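Local coordinates for protein aminoglycoside 6-adenylyltransferase (Bacillus subtilis, PDB 2PBE) that transfers the AMP moiety of ATP, or GMP from GTP, to the 6-hydroxyl of streptomycin or streptidine and so mediates bacterial resistance to streptomycin, at residues 152-155 / 156-160; 193-196 / 197-200. All blocks are in the same frame, centred on the assembly; numbering follows the deposited sequence.

Contact 1 (152-155 / 156-160); sequences REFD and DCCNE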
# COMPACT_ATOMS: atom_id res chain seq x y z
N ARG A 152 -15.03 -13.20 5.44
CA ARG A 152 -14.67 -13.06 6.83
C ARG A 152 -13.72 -11.89 7.09
O ARG A 152 -13.94 -11.11 8.02
CB ARG A 152 -14.04 -14.36 7.31
CG ARG A 152 -13.67 -14.36 8.76
CD ARG A 152 -13.29 -15.75 9.18
NE ARG A 152 -12.97 -15.76 10.60
CZ ARG A 152 -12.53 -16.82 11.25
NH1 ARG A 152 -12.34 -17.97 10.62
NH2 ARG A 152 -12.25 -16.72 12.55
N GLU A 153 -12.68 -11.77 6.28
CA GLU A 153 -11.75 -10.68 6.47
C GLU A 153 -12.51 -9.38 6.32
O GLU A 153 -12.28 -8.42 7.05
CB GLU A 153 -10.62 -10.75 5.45
CG GLU A 153 -9.59 -11.81 5.76
CD GLU A 153 -8.62 -12.03 4.62
OE1 GLU A 153 -7.54 -12.60 4.87
OE2 GLU A 153 -8.93 -11.66 3.48
N PHE A 154 -13.43 -9.36 5.36
CA PHE A 154 -14.23 -8.17 5.11
C PHE A 154 -15.00 -7.79 6.37
O PHE A 154 -14.92 -6.66 6.85
CB PHE A 154 -15.21 -8.44 3.97
CG PHE A 154 -16.21 -7.34 3.77
CD1 PHE A 154 -15.83 -6.12 3.18
CD2 PHE A 154 -17.54 -7.49 4.22
CE1 PHE A 154 -16.77 -5.05 3.04
CE2 PHE A 154 -18.48 -6.43 4.10
CZ PHE A 154 -18.09 -5.21 3.50
N ASP A 155 -15.75 -8.76 6.89
CA ASP A 155 -16.53 -8.56 8.10
C ASP A 155 -15.62 -8.11 9.24
O ASP A 155 -15.99 -7.25 10.03
CB ASP A 155 -17.24 -9.85 8.46
CG ASP A 155 -18.11 -9.70 9.67
OD1 ASP A 155 -17.57 -9.79 10.81
OD2 ASP A 155 -19.32 -9.45 9.50
N ASP A 156 -14.42 -8.67 9.32
CA ASP A 156 -13.50 -8.27 10.37
C ASP A 156 -13.15 -6.78 10.29
O ASP A 156 -13.20 -6.08 11.29
CB ASP A 156 -12.22 -9.09 10.32
CG ASP A 156 -12.42 -10.54 10.72
OD1 ASP A 156 -13.38 -10.86 11.44
OD2 ASP A 156 -11.58 -11.37 10.31
N CYS A 157 -12.83 -6.29 9.10
CA CYS A 157 -12.49 -4.87 8.97
C CYS A 157 -13.62 -3.96 9.42
O CYS A 157 -13.38 -2.92 10.03
CB CYS A 157 -12.12 -4.53 7.53
SG CYS A 157 -11.47 -2.84 7.36
N CYS A 158 -14.86 -4.36 9.13
CA CYS A 158 -16.00 -3.55 9.52
C CYS A 158 -16.22 -3.65 11.03
O CYS A 158 -16.54 -2.66 11.69
CB CYS A 158 -17.26 -4.00 8.79
SG CYS A 158 -17.18 -3.77 7.01
N ASN A 159 -16.03 -4.85 11.57
CA ASN A 159 -16.21 -5.08 12.99
C ASN A 159 -15.26 -4.18 13.78
O ASN A 159 -15.69 -3.41 14.63
CB ASN A 159 -15.94 -6.55 13.31
CG ASN A 159 -16.44 -6.96 14.68
OD1 ASN A 159 -17.50 -7.59 14.81
ND2 ASN A 159 -15.69 -6.60 15.70
N GLU A 160 -13.98 -4.25 13.45
CA GLU A 160 -12.96 -3.45 14.11
C GLU A 160 -13.21 -1.96 13.95
O GLU A 160 -13.12 -1.19 14.91
CB GLU A 160 -11.58 -3.80 13.55
CG GLU A 160 -10.41 -3.06 14.21
CD GLU A 160 -10.14 -3.50 15.65
OE1 GLU A 160 -9.13 -3.05 16.23
OE2 GLU A 160 -10.95 -4.28 16.21
O HOH W 1 -13.77 -13.45 12.03
O HOH W 2 -14.99 -9.46 13.01
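Arg-152 and Asp-156, one helical turn apart, are joined through a water rather than directly. The extended arginine chain runs past the carboxylate with the two charged planes 67° apart, and Arg-152 NE stays 4.6 Å from Asp-156 OD2. Water 1 closes the gap: lying at the guanidinium edge, in its plane, it accepts from Arg-152 NE at 2.8 Å and donates to Asp-156 OD1. That oxygen is gripped twice, since water 2 also donates to Asp-156 OD1, at 2.6 Å. Water 2 reaches Asp-155 OD1 as well, but only weakly; the firmer partner of Asp-155 OD1 is the hydroxyl of Tyr-270. Asp-155 OD1 and Asp-156 OD1 are 4.4 Å apart, and water 2 between them would be expected to soften the like-charge repulsion somewhat. Along the backbone, the NH groups of Asp-156, Cys-157, Cys-158 and Asn-159 donate in turn to the carbonyls of Arg-152, Glu-153, Phe-154 and Asp-155, the regular bonding of an alpha helix. On the buried side, Cys-158 SG sits over one face of the Phe-154 ring, offset toward the rim and 3.9 Å from Phe-154 CZ, a sulfur-aromatic contact. Cys-158 has chi1 -65°, which sets SG beside its own backbone N, facing back along the helix to that ring. Here helix 151-173 packs against helices 177-204 and 238-263: Cys-157 meets Trp-198 and Phe-252, while Phe-154 lies on Val-259 and Ser-260.

Contact 2 (193-196 / 197-200); sequences LRMM and AWHI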
# COMPACT_ATOMS: atom_id res chain seq x y z
N LEU A 193 -8.69 3.09 5.49
CA LEU A 193 -7.67 2.96 4.46
C LEU A 193 -7.60 1.56 3.86
O LEU A 193 -7.42 1.41 2.66
CB LEU A 193 -6.31 3.33 5.02
CG LEU A 193 -5.84 4.77 5.01
CD1 LEU A 193 -4.41 4.78 5.50
CD2 LEU A 193 -5.91 5.34 3.60
N ARG A 194 -7.71 0.55 4.72
CA ARG A 194 -7.67 -0.84 4.26
C ARG A 194 -8.87 -1.06 3.38
O ARG A 194 -8.76 -1.67 2.33
CB ARG A 194 -7.75 -1.81 5.44
CG ARG A 194 -7.67 -3.27 5.04
CD ARG A 194 -7.73 -4.17 6.26
NE ARG A 194 -6.68 -3.85 7.24
CZ ARG A 194 -5.44 -4.31 7.15
NH1 ARG A 194 -5.06 -5.10 6.14
NH2 ARG A 194 -4.57 -3.95 8.09
N MSE A 195 -10.01 -0.56 3.83
CA MSE A 195 -11.26 -0.68 3.06
C MSE A 195 -11.09 -0.02 1.69
O MSE A 195 -11.56 -0.55 0.68
CB MSE A 195 -12.41 -0.01 3.83
CG MSE A 195 -13.79 -0.32 3.25
SE MSE A 195 -14.11 -2.23 2.98
CE MSE A 195 -14.45 -2.79 4.84
N MSE A 196 -10.43 1.13 1.67
CA MSE A 196 -10.22 1.83 0.42
C MSE A 196 -9.22 1.07 -0.44
O MSE A 196 -9.36 1.00 -1.66
CB MSE A 196 -9.71 3.24 0.71
CG MSE A 196 -10.75 4.13 1.37
SE MSE A 196 -10.14 5.91 1.93
CE MSE A 196 -10.44 6.95 0.32
N ALA A 197 -8.22 0.47 0.20
CA ALA A 197 -7.22 -0.29 -0.52
C ALA A 197 -7.87 -1.53 -1.13
O ALA A 197 -7.57 -1.89 -2.28
CB ALA A 197 -6.09 -0.70 0.41
N TRP A 198 -8.77 -2.15 -0.38
CA TRP A 198 -9.47 -3.35 -0.87
C TRP A 198 -10.32 -2.98 -2.08
O TRP A 198 -10.55 -3.81 -2.98
CB TRP A 198 -10.36 -3.95 0.21
CG TRP A 198 -9.65 -4.80 1.27
CD1 TRP A 198 -8.38 -5.31 1.19
CD2 TRP A 198 -10.21 -5.29 2.49
NE1 TRP A 198 -8.12 -6.11 2.28
CE2 TRP A 198 -9.21 -6.12 3.10
CE3 TRP A 198 -11.45 -5.13 3.15
CZ2 TRP A 198 -9.42 -6.79 4.34
CZ3 TRP A 198 -11.67 -5.80 4.38
CH2 TRP A 198 -10.65 -6.63 4.96
N HIS A 199 -10.81 -1.75 -2.10
CA HIS A 199 -11.61 -1.29 -3.22
C HIS A 199 -10.70 -1.15 -4.45
O HIS A 199 -11.05 -1.59 -5.54
CB HIS A 199 -12.25 0.06 -2.88
CG HIS A 199 -13.05 0.64 -3.99
ND1 HIS A 199 -14.15 -0.00 -4.53
CD2 HIS A 199 -12.91 1.80 -4.69
CE1 HIS A 199 -14.64 0.73 -5.51
NE2 HIS A 199 -13.91 1.82 -5.63
N ILE A 200 -9.52 -0.55 -4.26
CA ILE A 200 -8.57 -0.34 -5.35
C ILE A 200 -8.16 -1.73 -5.87
O ILE A 200 -8.09 -1.99 -7.08
CB ILE A 200 -7.30 0.47 -4.84
CG1 ILE A 200 -7.68 1.89 -4.40
CG2 ILE A 200 -6.27 0.54 -5.94
CD1 ILE A 200 -8.35 2.78 -5.49
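Ala-197 meets the preceding turn of helix 177-204 through its backbone NH, which donates to Leu-193 O at 2.8 Å, while its methyl lies against the carbonyl oxygens of Leu-193 and Arg-194. Trp-198 carries most of the side-chain contact. Its NH bonds to Arg-194 O, and one face of the Trp-198 indole takes the aliphatic part of Arg-194: CG stands 4.0 Å from the centroid of the five-membered ring, a CH-pi contact, and CD lies 3.7 Å from Trp-198 CZ2. A bend at chi3 (-56°) turns the guanidinium away from ring stacking, its plane 62° from the indole, and NH2 bonds to Gln-143 O. The same indole is met at its edge by Met-195, a selenomethionine packed on helices 151-173 and 238-263, whose SE is 3.9 Å from Trp-198 CE3 in a Met-aromatic contact. His-199 N donates to Met-195 O at 3.1 Å and makes a second, weak bond to Met-196 O; beyond this turn, the imidazole meets the ring of Tyr-255. Ile-200 N donates to Met-196 O at 3.0 Å, and the Met-196 side chain reaches helix 223-230. Over this turn the four NH groups from Ala-197 to Ile-200 are met by the carbonyls of residues 193 to 196. Arginine methylenes lie on one face of the indole and selenium at its edge, contacts that would be expected to restrict its rotation, while the arginine's charge is directed to a backbone carbonyl outside the helix.

How the contacts relate
Contacts 1 and 2 lie on successive helices, 151-173 and 177-204, with their centres about 12 Å apart, and they touch directly. Trp-198 is the main bridge: Trp-198 CH2 reaches Glu-153 O at 3.2 Å, and Trp-198 CZ3 packs 3.4 Å from Cys-157 CB. Beside it, Met-195 CE lies 3.6 Å from Cys-158 SG, so that sulfur, part of contact 1, also meets the selenomethionine of contact 2. Phe-252, on helix 238-263, touches Cys-157, Cys-158 and Met-195, tying a third helix to both contacts. The water-linked charges of contact 1 are more exposed than this largely apolar seam. Both contacts belong to the helical part of the chain, and neither is tied to a known catalytic or ligand-binding residue.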